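Local coordinates for protein fimbrial subunit type 1 (Actinomyces oris, PDB 3UXF) that forms the major repeating subunit of the type 1 fimbriae displayed on the surface of this Gram-positive bacterium, at residues A[181-186]-A[206-211]; A[220-225]-A[319-324]; A[224-229]-A[340-345]; A[242-247]-A[292-297]; A[259-264]-A[272-277]. All coordinates share one frame; numbering follows the deposited sequence. Where two conformers were deposited one is given.

Contact 1: A[181-186]-A[206-211]; sequences TLSGVD and TTSIPK
Leu182 sets its CB 3.7 Å from Ser208 CB and reaches branch CD2 over the start of Pro210, 3.7 Å from Pro210 N, next to a part where the chains no longer pair directly and two waters tie Thr181 O to Ile209 O and to Lys211 N. Ser183 follows. Its chi1 of 54° keeps OG between its own backbone N and carbonyl carbon, close enough to hydrogen-bond Ser208 OG at 2.8 Å. Gly184 N reaches the same Ser208 OG at 3.0 Å in a bent hydrogen bond (143° at the hydrogen), while Gly184 O receives Ser208 N at 3.0 Å. Three hydrogen bonds, from Ser183 OG, Gly184 N and Lys295 NZ, thus hold Ser208 OG. Val185 lays CG1 against Thr207 CG2 at 3.8 Å, and the hydroxyl of Thr207 turns to Tyr223 instead. Asp186 closes the contact with a reciprocal backbone pair to Thr206, both bonds 2.9 Å between N and O. This is an antiparallel beta hairpin whose first strand, 185-190, lies outermost in a five-stranded sheet of a beta-sandwich pilin.

Contact 2: A[220-225]-A[319-324]; sequences IKRYEV and GLIPND
Tyr223 and Leu320 meet in a CH-pi contact. With chi1 at -163° the phenol extends away from its backbone N, and Leu320 brings CD1 over one ring face, 3.8 Å from the Tyr223 centroid and displaced toward the rim, so that the two side chains are skewed against each other. The hydroxyl of Tyr223 goes to Ser208 O and Thr207 OG1. On the other side of the chain Arg222 is fully extended from CB to NE (chi1 178°), a shape that carries its guanidinium across Ile321; Ile321 CG2 sits 3.7 Å above the guanidinium plane. Arg222 grips Glu224 side-on, NE to OE2 at 3.0 Å and NH2 to OE1 at 2.9 Å. Both carboxylate oxygens are met from above their plane, while NE finds its partner within the guanidinium plane. Ile321 also runs alongside Glu224, with CD1 4.0 Å from Glu224 OE1. Phe328 O and Trp330 O take further N-H groups of Arg222, and a water links its NH1 to Asn323 O. At the outer end Lys221 and Asp324 lie side by side, yet only the Lys221 aliphatic part touches, with CB 3.4 Å from Asp324 OD2. Backbone bonds between Glu224 and Ile321 in both directions set the antiparallel register. The chemistry implies a division of labour: one face is apolar and aromatic, whereas on the other a salt bridge, backed by carbonyl oxygens, probably offsets the cost of placing charge beside an isoleucine.

Contact 3: A[224-229]-A[340-345]; sequences EVVDRL and DIPGIP
Asp340 brings its CA within 4.3 Å of Arg228 NH1, but the approach is loose: its carboxylate OD1 remains 4.9 Å from Arg228 NH1, and that guanidinium hydrogen-bonds the carbonyl of Thr339 instead. Ile341 supplies the working part of the contact. Its chi1 of -170° and chi2 of 81° bend the long branch so that the end methyl CD1 drops onto the backbone of strand 224-229, 3.5 Å from Val226 O and 3.7 Å from Arg228 N. The same CD1 lies 3.9 Å from Arg228 CB. Ile341 therefore packs on the peptide groups of the strand as well as on Arg228 CB. No hydrogen bond joins the two segments, and Ile341 N, buried here, has no partner in the model. Topologically, 340-343 is the approach to strand 344-362, which pairs with strand 312-321, itself the antiparallel neighbour of 224-229; the approach thus folds over the sheet and touches a strand one place beyond its own neighbour. Asp227 points away, its OD2 hydrogen-bonded to Lys187 NZ; with Asn316 nearby, this grouping is probably an isopeptide site of the kind found in Gram-positive pilins. Pro342 completes the touch by setting its ring at about a right angle to Val226, with CG 3.8 Å from Val226 CG1. Trp270, Thr272 and Trp330 also pack on that valine.

Contact 4: A[242-247]-A[292-297]; sequences VKIVGQ and GETKLQ
A chi1 of -159° followed by chi2 of 75° sends Leu296 back over the neighbouring strand, where CD1 comes to 3.8 Å from Val242 CG1 and 3.4 Å from Lys243 O. Gln297 is stretched out instead, its CG opposite the backbone N (chi1 -178°), so that its chain runs beside Lys243 and crosses Val245 at about a right angle, with Gln297 CB 3.8 Å from Val245 CG1. Four backbone hydrogen bonds hold these groups in register: Lys243 pairs with Gln297, and Val245 with Lys295, each in both directions, as strand 241-245 runs antiparallel to strand 295-302 in a five-stranded sheet. On the face of Leu296, Ile244 CG2 also meets Thr294 CG2 at 3.9 Å, and Ala286 of helix 277-288 rests on both residues. The opposite face has Val245 as its apolar part, packed by methylenes of Gln297 and Lys295. A water accepts from Lys243 NZ and donates to Gln297 OE1, and Lys243 has a salt bridge to Glu249. The lysine's aliphatic part lies against the amide, its CD 3.7 Å from Gln297 OE1. Lys295 carries its amine away from the pair, to Ser208 and Ser183. This makes an amphipathic strand pair: aliphatic groups face the interior, Ile244 and Thr294 beneath the helix, Val242 and Leu296 beside Leu252, while the polar chains opposite direct their ends to water and outlying partners.

Contact 5: A[259-264]-A[272-277]; sequences TLITAE and TIQLTE
Ile261 and Thr272 make the tight end of the contact: N of each bonds to O of the other at 2.8 Å, and both bonds are nearly straight. A water reinforces this end by donating to Ile261 O and accepting from Thr272 OG1, a hydroxyl that is also bonded to Trp330 NE1. On the face of Leu260 and Ile273, apolar ends meet obliquely, Leu260 CD1 standing 3.9 Å from Ile273 CD1; chi1 and chi2 of Ile273, both near -67°, curl its end methyl toward the leucine. The two strands form a beta hairpin, 258-264 with 269-275, whose second strand is the neighbour of 224-229 in a larger mixed sheet. Away from Thr272 the packing slackens. Thr259 and Gln274 still exchange backbone bonds, both 3.0 Å between N and O, but the Thr259 side chain, modelled in two conformers, is not fixed in one place. Ile261 leans its CD1 across the Gln274 amide, 3.8 Å from OE1, while the amide NE2 is bonded to Glu224. Farther along, Thr276 serves as N-cap of helix 277-288, its OG1 accepting from Gly279 N and also hydrogen-bonded to Thr256 O.

How the contacts relate
Contact 2 is the most buried of the five; contacts 1, 3, 4 and 5 mix buried residues with more exposed ones. Contacts 1 and 4 belong to one sheet, strand 201-208 lying beside strand 295-302, and Lys295 joins them by reaching the serine pair of contact 1. Contacts 2, 3 and 5 belong to the other sheet, 2 and 3 sharing strand 224-229 and 5 bonding to it through 269-275. Where the two sheets face each other the chemistry turns apolar: Leu296 of contact 4 touches Tyr223, Val225 and Leu275. Contact 3 differs in kind, being packing without hydrogen bonds, whereas the other four include paired strands.

Contact 1: A[181-186]-A[206-211]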
# COMPACT_ATOMS: atom_id res chain seq x y z
N THR A 181 8.12 -1.07 -14.90
CA THR A 181 8.77 -2.35 -14.67
C THR A 181 8.13 -3.13 -13.55
O THR A 181 8.32 -4.35 -13.47
CB THR A 181 10.24 -2.15 -14.24
OG1 THR A 181 10.31 -1.23 -13.15
CG2 THR A 181 11.06 -1.61 -15.42
N LEU A 182 7.44 -2.44 -12.66
CA LEU A 182 6.80 -3.10 -11.51
C LEU A 182 5.34 -2.75 -11.49
O LEU A 182 4.99 -1.58 -11.62
CB LEU A 182 7.44 -2.63 -10.19
CG LEU A 182 8.95 -2.84 -10.08
CD1 LEU A 182 9.49 -2.23 -8.78
CD2 LEU A 182 9.34 -4.33 -10.14
N SER A 183 4.49 -3.74 -11.27
CA SER A 183 3.06 -3.51 -11.26
C SER A 183 2.56 -2.81 -10.02
O SER A 183 1.49 -2.22 -10.04
CB SER A 183 2.32 -4.83 -11.46
OG SER A 183 2.75 -5.76 -10.48
N GLY A 184 3.32 -2.88 -8.93
CA GLY A 184 2.91 -2.12 -7.76
C GLY A 184 3.44 -2.61 -6.43
O GLY A 184 4.05 -3.68 -6.33
N VAL A 185 3.21 -1.79 -5.42
CA VAL A 185 3.48 -2.15 -4.04
C VAL A 185 2.23 -1.78 -3.27
O VAL A 185 1.61 -0.76 -3.54
CB VAL A 185 4.71 -1.43 -3.49
CG1 VAL A 185 5.97 -1.82 -4.30
CG2 VAL A 185 4.51 0.08 -3.48
N ASP A 186 1.87 -2.60 -2.28
CA ASP A 186 0.62 -2.40 -1.59
C ASP A 186 0.75 -2.83 -0.15
O ASP A 186 1.58 -3.69 0.16
CB ASP A 186 -0.47 -3.27 -2.25
CG ASP A 186 -0.78 -2.80 -3.67
OD1 ASP A 186 -1.55 -1.81 -3.82
OD2 ASP A 186 -0.27 -3.41 -4.66
N THR A 206 2.65 -6.34 0.00
CA THR A 206 2.83 -7.13 -1.19
C THR A 206 3.53 -6.30 -2.23
O THR A 206 3.06 -5.21 -2.57
CB THR A 206 1.45 -7.62 -1.74
OG1 THR A 206 0.73 -8.28 -0.68
CG2 THR A 206 1.62 -8.63 -2.86
N THR A 207 4.67 -6.78 -2.69
CA THR A 207 5.55 -5.96 -3.55
C THR A 207 5.95 -6.69 -4.83
O THR A 207 6.39 -7.86 -4.79
CB THR A 207 6.84 -5.57 -2.80
OG1 THR A 207 7.43 -6.73 -2.21
CG2 THR A 207 6.53 -4.60 -1.70
N SER A 208 5.88 -5.98 -5.97
CA SER A 208 6.40 -6.55 -7.22
C SER A 208 7.87 -6.91 -7.11
O SER A 208 8.62 -6.34 -6.29
CB SER A 208 6.21 -5.54 -8.36
OG SER A 208 4.84 -5.40 -8.64
N ILE A 209 8.30 -7.84 -7.96
CA ILE A 209 9.68 -8.29 -8.02
C ILE A 209 10.20 -7.96 -9.43
O ILE A 209 9.52 -8.27 -10.41
CB ILE A 209 9.74 -9.81 -7.82
CG1 ILE A 209 9.23 -10.18 -6.41
CG2 ILE A 209 11.14 -10.32 -7.99
CD1 ILE A 209 8.95 -11.67 -6.23
N PRO A 210 11.36 -7.32 -9.54
CA PRO A 210 11.88 -7.04 -10.90
C PRO A 210 12.11 -8.31 -11.70
O PRO A 210 12.54 -9.30 -11.15
CB PRO A 210 13.24 -6.37 -10.62
CG PRO A 210 13.12 -5.82 -9.25
CD PRO A 210 12.20 -6.73 -8.48
N LYS A 211 11.87 -8.25 -13.01
CA LYS A 211 12.24 -9.36 -13.89
C LYS A 211 13.68 -9.19 -14.38
O LYS A 211 14.00 -8.17 -15.00
CB LYS A 211 11.29 -9.43 -15.07
CG LYS A 211 11.50 -10.68 -15.96
CD LYS A 211 10.48 -10.69 -17.10
CE LYS A 211 10.57 -11.97 -17.96
NZ LYS A 211 9.45 -12.04 -18.96
O HOH W 1 7.92 -7.09 -12.22
O HOH W 2 10.53 -5.96 -14.17
O HOH W 3 1.37 -5.35 -4.93

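Contact 2: A[220-225]-A[319-324]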
# COMPACT_ATOMS: atom_id res chain seq x y z
N ILE A 220 18.81 -10.33 -8.95
CA ILE A 220 18.53 -9.16 -8.13
C ILE A 220 19.61 -9.04 -7.06
O ILE A 220 19.95 -10.03 -6.40
CB ILE A 220 17.16 -9.32 -7.46
CG1 ILE A 220 16.06 -9.21 -8.51
CG2 ILE A 220 17.01 -8.26 -6.35
CD1 ILE A 220 14.70 -9.88 -8.10
N LYS A 221 20.19 -7.85 -6.92
CA LYS A 221 21.31 -7.65 -6.01
C LYS A 221 20.92 -7.10 -4.64
O LYS A 221 21.66 -7.25 -3.67
CB LYS A 221 22.36 -6.73 -6.64
CG LYS A 221 22.80 -7.18 -8.02
CD LYS A 221 23.65 -8.43 -7.95
CE LYS A 221 24.55 -8.54 -9.17
NZ LYS A 221 24.45 -7.34 -10.05
N ARG A 222 19.76 -6.47 -4.57
CA ARG A 222 19.24 -5.96 -3.31
C ARG A 222 17.72 -5.93 -3.37
O ARG A 222 17.14 -5.47 -4.35
CB ARG A 222 19.78 -4.56 -3.01
CG ARG A 222 19.22 -3.96 -1.72
CD ARG A 222 19.78 -2.58 -1.43
NE ARG A 222 19.45 -2.13 -0.08
CZ ARG A 222 19.55 -0.87 0.33
NH1 ARG A 222 19.99 0.07 -0.49
NH2 ARG A 222 19.22 -0.55 1.58
N TYR A 223 17.09 -6.43 -2.32
CA TYR A 223 15.64 -6.42 -2.24
C TYR A 223 15.23 -6.30 -0.78
O TYR A 223 15.35 -7.25 -0.01
CB TYR A 223 15.05 -7.68 -2.87
CG TYR A 223 13.57 -7.57 -3.19
CD1 TYR A 223 13.14 -7.19 -4.45
CD2 TYR A 223 12.61 -7.84 -2.22
CE1 TYR A 223 11.80 -7.09 -4.74
CE2 TYR A 223 11.27 -7.74 -2.51
CZ TYR A 223 10.87 -7.36 -3.76
OH TYR A 223 9.52 -7.27 -4.04
N GLU A 224 14.77 -5.12 -0.41
CA GLU A 224 14.35 -4.86 0.96
C GLU A 224 12.96 -4.26 1.00
O GLU A 224 12.62 -3.38 0.22
CB GLU A 224 15.36 -3.94 1.66
CG GLU A 224 16.73 -4.57 1.84
CD GLU A 224 17.78 -3.59 2.32
OE1 GLU A 224 17.42 -2.46 2.72
OE2 GLU A 224 18.98 -3.95 2.29
N VAL A 225 12.15 -4.76 1.93
CA VAL A 225 10.82 -4.24 2.17
C VAL A 225 10.89 -3.56 3.53
O VAL A 225 11.19 -4.20 4.53
CB VAL A 225 9.76 -5.35 2.18
CG1 VAL A 225 8.40 -4.78 2.54
CG2 VAL A 225 9.72 -6.05 0.84
N GLY A 319 7.70 0.50 2.13
CA GLY A 319 8.37 0.92 0.91
C GLY A 319 9.22 -0.21 0.39
O GLY A 319 9.73 -1.03 1.14
N LEU A 320 9.41 -0.22 -0.92
CA LEU A 320 10.23 -1.24 -1.56
C LEU A 320 11.53 -0.69 -2.13
O LEU A 320 11.54 0.32 -2.83
CB LEU A 320 9.44 -1.92 -2.67
CG LEU A 320 10.24 -2.83 -3.60
CD1 LEU A 320 10.69 -4.08 -2.87
CD2 LEU A 320 9.42 -3.19 -4.83
N ILE A 321 12.63 -1.37 -1.82
CA ILE A 321 13.92 -1.08 -2.42
C ILE A 321 14.21 -2.31 -3.28
O ILE A 321 14.61 -3.35 -2.77
CB ILE A 321 15.02 -0.89 -1.37
CG1 ILE A 321 14.75 0.38 -0.55
CG2 ILE A 321 16.38 -0.80 -2.03
CD1 ILE A 321 15.61 0.51 0.67
N PRO A 322 13.96 -2.17 -4.58
CA PRO A 322 14.00 -3.31 -5.51
C PRO A 322 15.34 -3.60 -6.17
O PRO A 322 15.45 -4.62 -6.85
CB PRO A 322 12.99 -2.89 -6.57
CG PRO A 322 13.13 -1.41 -6.64
CD PRO A 322 13.54 -0.94 -5.26
N ASN A 323 16.33 -2.73 -6.01
CA ASN A 323 17.64 -2.96 -6.61
C ASN A 323 18.76 -2.34 -5.80
O ASN A 323 18.51 -1.79 -4.72
CB ASN A 323 17.68 -2.48 -8.06
CG ASN A 323 17.38 -1.01 -8.20
OD1 ASN A 323 18.03 -0.18 -7.58
ND2 ASN A 323 16.38 -0.68 -9.01
N ASP A 324 19.99 -2.42 -6.29
CA ASP A 324 21.13 -1.93 -5.51
C ASP A 324 21.62 -0.57 -5.98
O ASP A 324 22.76 -0.21 -5.73
CB ASP A 324 22.27 -2.94 -5.55
CG ASP A 324 22.82 -3.17 -7.00
OD1 ASP A 324 22.16 -2.78 -8.00
OD2 ASP A 324 23.93 -3.76 -7.12
O HOH W 4 20.20 0.16 -3.34

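Contact 3: A[224-229]-A[340-345]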
# COMPACT_ATOMS: atom_id res chain seq x y z
N GLU A 224 14.77 -5.12 -0.41
CA GLU A 224 14.35 -4.86 0.96
C GLU A 224 12.96 -4.26 1.00
O GLU A 224 12.62 -3.38 0.22
CB GLU A 224 15.36 -3.94 1.66
CG GLU A 224 16.73 -4.57 1.84
CD GLU A 224 17.78 -3.59 2.32
OE1 GLU A 224 17.42 -2.46 2.72
OE2 GLU A 224 18.98 -3.95 2.29
N VAL A 225 12.15 -4.76 1.93
CA VAL A 225 10.82 -4.24 2.17
C VAL A 225 10.89 -3.56 3.53
O VAL A 225 11.19 -4.20 4.53
CB VAL A 225 9.76 -5.35 2.18
CG1 VAL A 225 8.40 -4.78 2.54
CG2 VAL A 225 9.72 -6.05 0.84
N VAL A 226 10.64 -2.26 3.56
CA VAL A 226 10.80 -1.48 4.78
C VAL A 226 9.46 -1.06 5.29
O VAL A 226 8.62 -0.58 4.53
CB VAL A 226 11.67 -0.22 4.52
CG1 VAL A 226 11.85 0.58 5.83
CG2 VAL A 226 13.04 -0.66 3.96
N ASP A 227 9.23 -1.25 6.60
CA ASP A 227 7.99 -0.82 7.16
C ASP A 227 8.27 0.29 8.19
O ASP A 227 9.09 0.13 9.11
CB ASP A 227 7.26 -1.97 7.84
CG ASP A 227 5.88 -1.60 8.21
OD1 ASP A 227 5.69 -0.71 9.07
OD2 ASP A 227 4.97 -2.20 7.63
N ARG A 228 7.59 1.41 8.01
CA ARG A 228 7.65 2.50 8.98
C ARG A 228 6.60 2.23 10.05
O ARG A 228 5.41 2.35 9.81
CB ARG A 228 7.44 3.86 8.33
CG ARG A 228 7.62 4.99 9.35
CD ARG A 228 7.42 6.35 8.68
NE ARG A 228 6.01 6.58 8.42
CZ ARG A 228 5.54 7.69 7.86
NH1 ARG A 228 6.40 8.64 7.48
NH2 ARG A 228 4.24 7.84 7.67
N LEU A 229 7.07 1.88 11.25
CA LEU A 229 6.18 1.41 12.32
C LEU A 229 5.86 2.52 13.30
O LEU A 229 6.74 3.19 13.82
CB LEU A 229 6.88 0.34 13.14
CG LEU A 229 7.17 -1.00 12.45
CD1 LEU A 229 8.14 -1.85 13.23
CD2 LEU A 229 5.83 -1.73 12.27
N ASP A 340 10.70 9.89 6.42
CA ASP A 340 9.96 9.48 5.23
C ASP A 340 10.25 8.01 4.88
O ASP A 340 11.36 7.53 5.06
CB ASP A 340 10.32 10.37 4.04
CG ASP A 340 9.24 10.38 2.98
OD1 ASP A 340 8.35 9.49 3.02
OD2 ASP A 340 9.25 11.29 2.11
N ILE A 341 9.24 7.28 4.40
CA ILE A 341 9.48 5.88 3.98
C ILE A 341 10.50 5.85 2.83
O ILE A 341 10.39 6.65 1.90
CB ILE A 341 8.17 5.17 3.53
CG1 ILE A 341 8.39 3.66 3.33
CG2 ILE A 341 7.62 5.78 2.28
CD1 ILE A 341 8.34 2.87 4.67
N PRO A 342 11.46 4.92 2.90
CA PRO A 342 12.42 4.81 1.78
C PRO A 342 11.83 4.05 0.63
O PRO A 342 10.88 3.28 0.77
CB PRO A 342 13.58 4.03 2.37
CG PRO A 342 13.09 3.38 3.60
CD PRO A 342 11.86 4.10 4.06
N GLY A 343 12.40 4.27 -0.55
CA GLY A 343 12.06 3.46 -1.71
C GLY A 343 10.69 3.78 -2.27
O GLY A 343 10.17 4.91 -2.14
N ILE A 344 10.11 2.81 -2.97
CA ILE A 344 8.86 2.98 -3.67
C ILE A 344 7.75 2.72 -2.64
O ILE A 344 7.66 1.59 -2.13
CB ILE A 344 8.74 1.96 -4.82
CG1 ILE A 344 9.84 2.22 -5.88
CG2 ILE A 344 7.37 2.03 -5.45
CD1 ILE A 344 10.12 1.03 -6.81
N PRO A 345 6.92 3.73 -2.34
CA PRO A 345 6.02 3.64 -1.18
C PRO A 345 4.64 3.06 -1.48
O PRO A 345 4.06 3.23 -2.57
CB PRO A 345 5.85 5.09 -0.76
CG PRO A 345 5.90 5.82 -2.10
CD PRO A 345 6.94 5.10 -2.89

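Contact 4: A[242-247]-A[292-297]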
# COMPACT_ATOMS: atom_id res chain seq x y z
N VAL A 242 7.16 -14.55 5.44
CA VAL A 242 7.52 -14.04 4.13
C VAL A 242 7.26 -15.11 3.09
O VAL A 242 7.70 -16.25 3.25
CB VAL A 242 9.00 -13.63 4.05
CG1 VAL A 242 9.32 -13.01 2.68
CG2 VAL A 242 9.31 -12.62 5.19
N LYS A 243 6.55 -14.75 2.05
CA LYS A 243 6.20 -15.69 0.98
C LYS A 243 6.46 -15.09 -0.38
O LYS A 243 6.49 -13.87 -0.56
CB LYS A 243 4.71 -16.02 1.02
CG LYS A 243 4.24 -16.65 2.37
CD LYS A 243 2.77 -17.00 2.27
CE LYS A 243 2.34 -17.72 3.52
NZ LYS A 243 0.92 -18.18 3.35
N ILE A 244 6.59 -15.96 -1.37
CA ILE A 244 6.46 -15.51 -2.75
C ILE A 244 5.08 -15.99 -3.18
O ILE A 244 4.81 -17.19 -3.10
CB ILE A 244 7.55 -16.11 -3.63
CG1 ILE A 244 8.94 -15.67 -3.16
CG2 ILE A 244 7.34 -15.67 -5.12
CD1 ILE A 244 10.10 -16.30 -3.98
N VAL A 245 4.22 -15.06 -3.59
CA VAL A 245 2.83 -15.39 -3.96
C VAL A 245 2.62 -15.23 -5.44
O VAL A 245 3.47 -14.70 -6.13
CB VAL A 245 1.78 -14.55 -3.19
CG1 VAL A 245 1.94 -14.80 -1.66
CG2 VAL A 245 1.90 -13.06 -3.47
N GLY A 246 1.48 -15.70 -5.91
CA GLY A 246 1.21 -15.72 -7.34
C GLY A 246 0.69 -17.10 -7.65
O GLY A 246 -0.09 -17.65 -6.86
N GLN A 247 1.13 -17.68 -8.76
CA GLN A 247 0.62 -18.98 -9.22
C GLN A 247 0.67 -20.05 -8.12
O GLN A 247 -0.37 -20.56 -7.70
CB GLN A 247 1.38 -19.43 -10.48
CG GLN A 247 1.41 -18.36 -11.58
CD GLN A 247 2.51 -18.56 -12.64
OE1 GLN A 247 3.20 -19.59 -12.67
NE2 GLN A 247 2.66 -17.58 -13.52
N GLY A 292 4.02 -10.74 -13.83
CA GLY A 292 3.95 -9.52 -13.04
C GLY A 292 3.23 -9.65 -11.72
O GLY A 292 3.35 -8.75 -10.85
N GLU A 293 2.47 -10.72 -11.54
CA GLU A 293 1.75 -10.92 -10.28
C GLU A 293 2.45 -11.90 -9.34
O GLU A 293 1.91 -12.25 -8.28
CB GLU A 293 0.29 -11.30 -10.53
CG GLU A 293 -0.49 -10.22 -11.29
CD GLU A 293 -0.39 -8.82 -10.65
OE1 GLU A 293 -0.88 -8.64 -9.51
OE2 GLU A 293 0.17 -7.90 -11.29
N THR A 294 3.66 -12.30 -9.70
CA THR A 294 4.53 -13.07 -8.80
C THR A 294 5.19 -12.04 -7.91
O THR A 294 5.97 -11.22 -8.40
CB THR A 294 5.59 -13.77 -9.62
OG1 THR A 294 4.93 -14.63 -10.57
CG2 THR A 294 6.51 -14.59 -8.73
N LYS A 295 4.87 -12.04 -6.61
CA LYS A 295 5.21 -10.90 -5.74
C LYS A 295 5.75 -11.40 -4.42
O LYS A 295 5.50 -12.56 -4.04
CB LYS A 295 3.97 -10.06 -5.47
CG LYS A 295 3.54 -9.29 -6.74
CD LYS A 295 2.40 -8.38 -6.44
CE LYS A 295 1.99 -7.62 -7.68
NZ LYS A 295 2.24 -6.16 -7.57
N LEU A 296 6.48 -10.55 -3.70
CA LEU A 296 6.82 -10.90 -2.31
C LEU A 296 5.68 -10.47 -1.40
O LEU A 296 5.10 -9.42 -1.58
CB LEU A 296 8.14 -10.25 -1.84
CG LEU A 296 8.80 -10.97 -0.64
CD1 LEU A 296 9.47 -12.27 -1.00
CD2 LEU A 296 9.79 -10.05 0.07
N GLN A 297 5.35 -11.31 -0.42
CA GLN A 297 4.32 -10.95 0.53
C GLN A 297 4.91 -11.09 1.94
O GLN A 297 5.36 -12.16 2.36
CB GLN A 297 3.10 -11.88 0.40
CG GLN A 297 1.98 -11.52 1.33
CD GLN A 297 0.99 -12.66 1.46
OE1 GLN A 297 1.23 -13.65 2.19
NE2 GLN A 297 -0.10 -12.57 0.72
O HOH W 5 -0.32 -15.50 3.32
O HOH W 6 3.83 -17.03 -10.24

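Contact 5: A[259-264]-A[272-277]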
# COMPACT_ATOMS: atom_id res chain seq x y z
N THR A 259 16.40 -11.83 6.34
CA THR A 259 16.52 -11.52 7.76
C THR A 259 15.67 -10.28 8.08
O THR A 259 15.57 -9.36 7.23
CB THR A 259 18.01 -11.33 8.19
OG1 THR A 259 18.41 -9.98 8.07
CG2 THR A 259 18.96 -12.11 7.32
N LEU A 260 15.07 -10.28 9.27
CA LEU A 260 14.29 -9.14 9.76
C LEU A 260 15.24 -8.26 10.56
O LEU A 260 15.91 -8.76 11.47
CB LEU A 260 13.15 -9.57 10.69
CG LEU A 260 12.43 -8.42 11.43
CD1 LEU A 260 11.67 -7.44 10.53
CD2 LEU A 260 11.42 -9.00 12.45
N ILE A 261 15.32 -6.98 10.19
CA ILE A 261 16.15 -6.02 10.93
C ILE A 261 15.27 -4.91 11.47
O ILE A 261 14.68 -4.19 10.67
CB ILE A 261 17.21 -5.43 10.01
CG1 ILE A 261 18.01 -6.57 9.38
CG2 ILE A 261 18.13 -4.45 10.77
CD1 ILE A 261 18.73 -6.15 8.13
N THR A 262 15.15 -4.75 12.79
CA THR A 262 14.38 -3.63 13.31
C THR A 262 15.29 -2.59 13.93
O THR A 262 16.44 -2.90 14.30
CB THR A 262 13.32 -4.02 14.37
OG1 THR A 262 13.95 -4.71 15.47
CG2 THR A 262 12.27 -4.94 13.77
N ALA A 263 14.79 -1.37 14.04
CA ALA A 263 15.63 -0.28 14.56
C ALA A 263 14.73 0.80 15.16
O ALA A 263 13.63 1.06 14.66
CB ALA A 263 16.52 0.31 13.47
N GLU A 264 15.22 1.46 16.21
CA GLU A 264 14.54 2.61 16.75
C GLU A 264 14.70 3.81 15.81
O GLU A 264 15.75 4.05 15.24
CB GLU A 264 15.15 2.95 18.10
CG GLU A 264 14.56 2.20 19.27
CD GLU A 264 13.91 3.17 20.23
OE1 GLU A 264 14.67 3.91 20.90
OE2 GLU A 264 12.66 3.22 20.28
N THR A 272 12.87 -3.83 8.53
CA THR A 272 13.22 -4.14 7.15
C THR A 272 13.28 -5.66 6.99
O THR A 272 13.93 -6.36 7.79
CB THR A 272 14.62 -3.60 6.82
OG1 THR A 272 14.61 -2.18 6.97
CG2 THR A 272 15.00 -3.93 5.37
N ILE A 273 12.60 -6.17 5.96
CA ILE A 273 12.81 -7.54 5.54
C ILE A 273 13.80 -7.47 4.39
O ILE A 273 13.52 -6.85 3.36
CB ILE A 273 11.49 -8.22 5.09
CG1 ILE A 273 10.54 -8.41 6.27
CG2 ILE A 273 11.76 -9.55 4.36
CD1 ILE A 273 10.97 -9.41 7.29
N GLN A 274 14.97 -8.03 4.60
CA GLN A 274 16.06 -7.97 3.64
C GLN A 274 16.30 -9.36 3.08
O GLN A 274 16.62 -10.27 3.83
CB GLN A 274 17.30 -7.43 4.36
CG GLN A 274 18.59 -7.34 3.51
CD GLN A 274 19.78 -7.00 4.42
OE1 GLN A 274 20.27 -7.87 5.14
NE2 GLN A 274 20.16 -5.72 4.46
N LEU A 275 16.09 -9.54 1.78
CA LEU A 275 16.35 -10.86 1.20
C LEU A 275 17.87 -11.13 1.22
O LEU A 275 18.68 -10.22 0.96
CB LEU A 275 15.82 -10.87 -0.22
CG LEU A 275 14.46 -11.52 -0.54
CD1 LEU A 275 13.42 -11.66 0.59
CD2 LEU A 275 13.85 -11.12 -1.87
N THR A 276 18.26 -12.36 1.53
CA THR A 276 19.66 -12.80 1.46
C THR A 276 20.02 -13.12 0.01
O THR A 276 19.17 -13.03 -0.89
CB THR A 276 19.85 -14.10 2.25
OG1 THR A 276 19.00 -15.09 1.67
CG2 THR A 276 19.47 -13.94 3.72
N GLU A 277 21.27 -13.50 -0.24
CA GLU A 277 21.64 -13.89 -1.59
C GLU A 277 20.71 -15.04 -2.09
O GLU A 277 20.19 -14.98 -3.21
CB GLU A 277 23.11 -14.31 -1.64
CG GLU A 277 23.45 -14.93 -2.99
CD GLU A 277 24.93 -15.04 -3.24
OE1 GLU A 277 25.71 -15.08 -2.27
OE2 GLU A 277 25.30 -15.08 -4.43
O HOH W 7 15.08 -1.59 9.62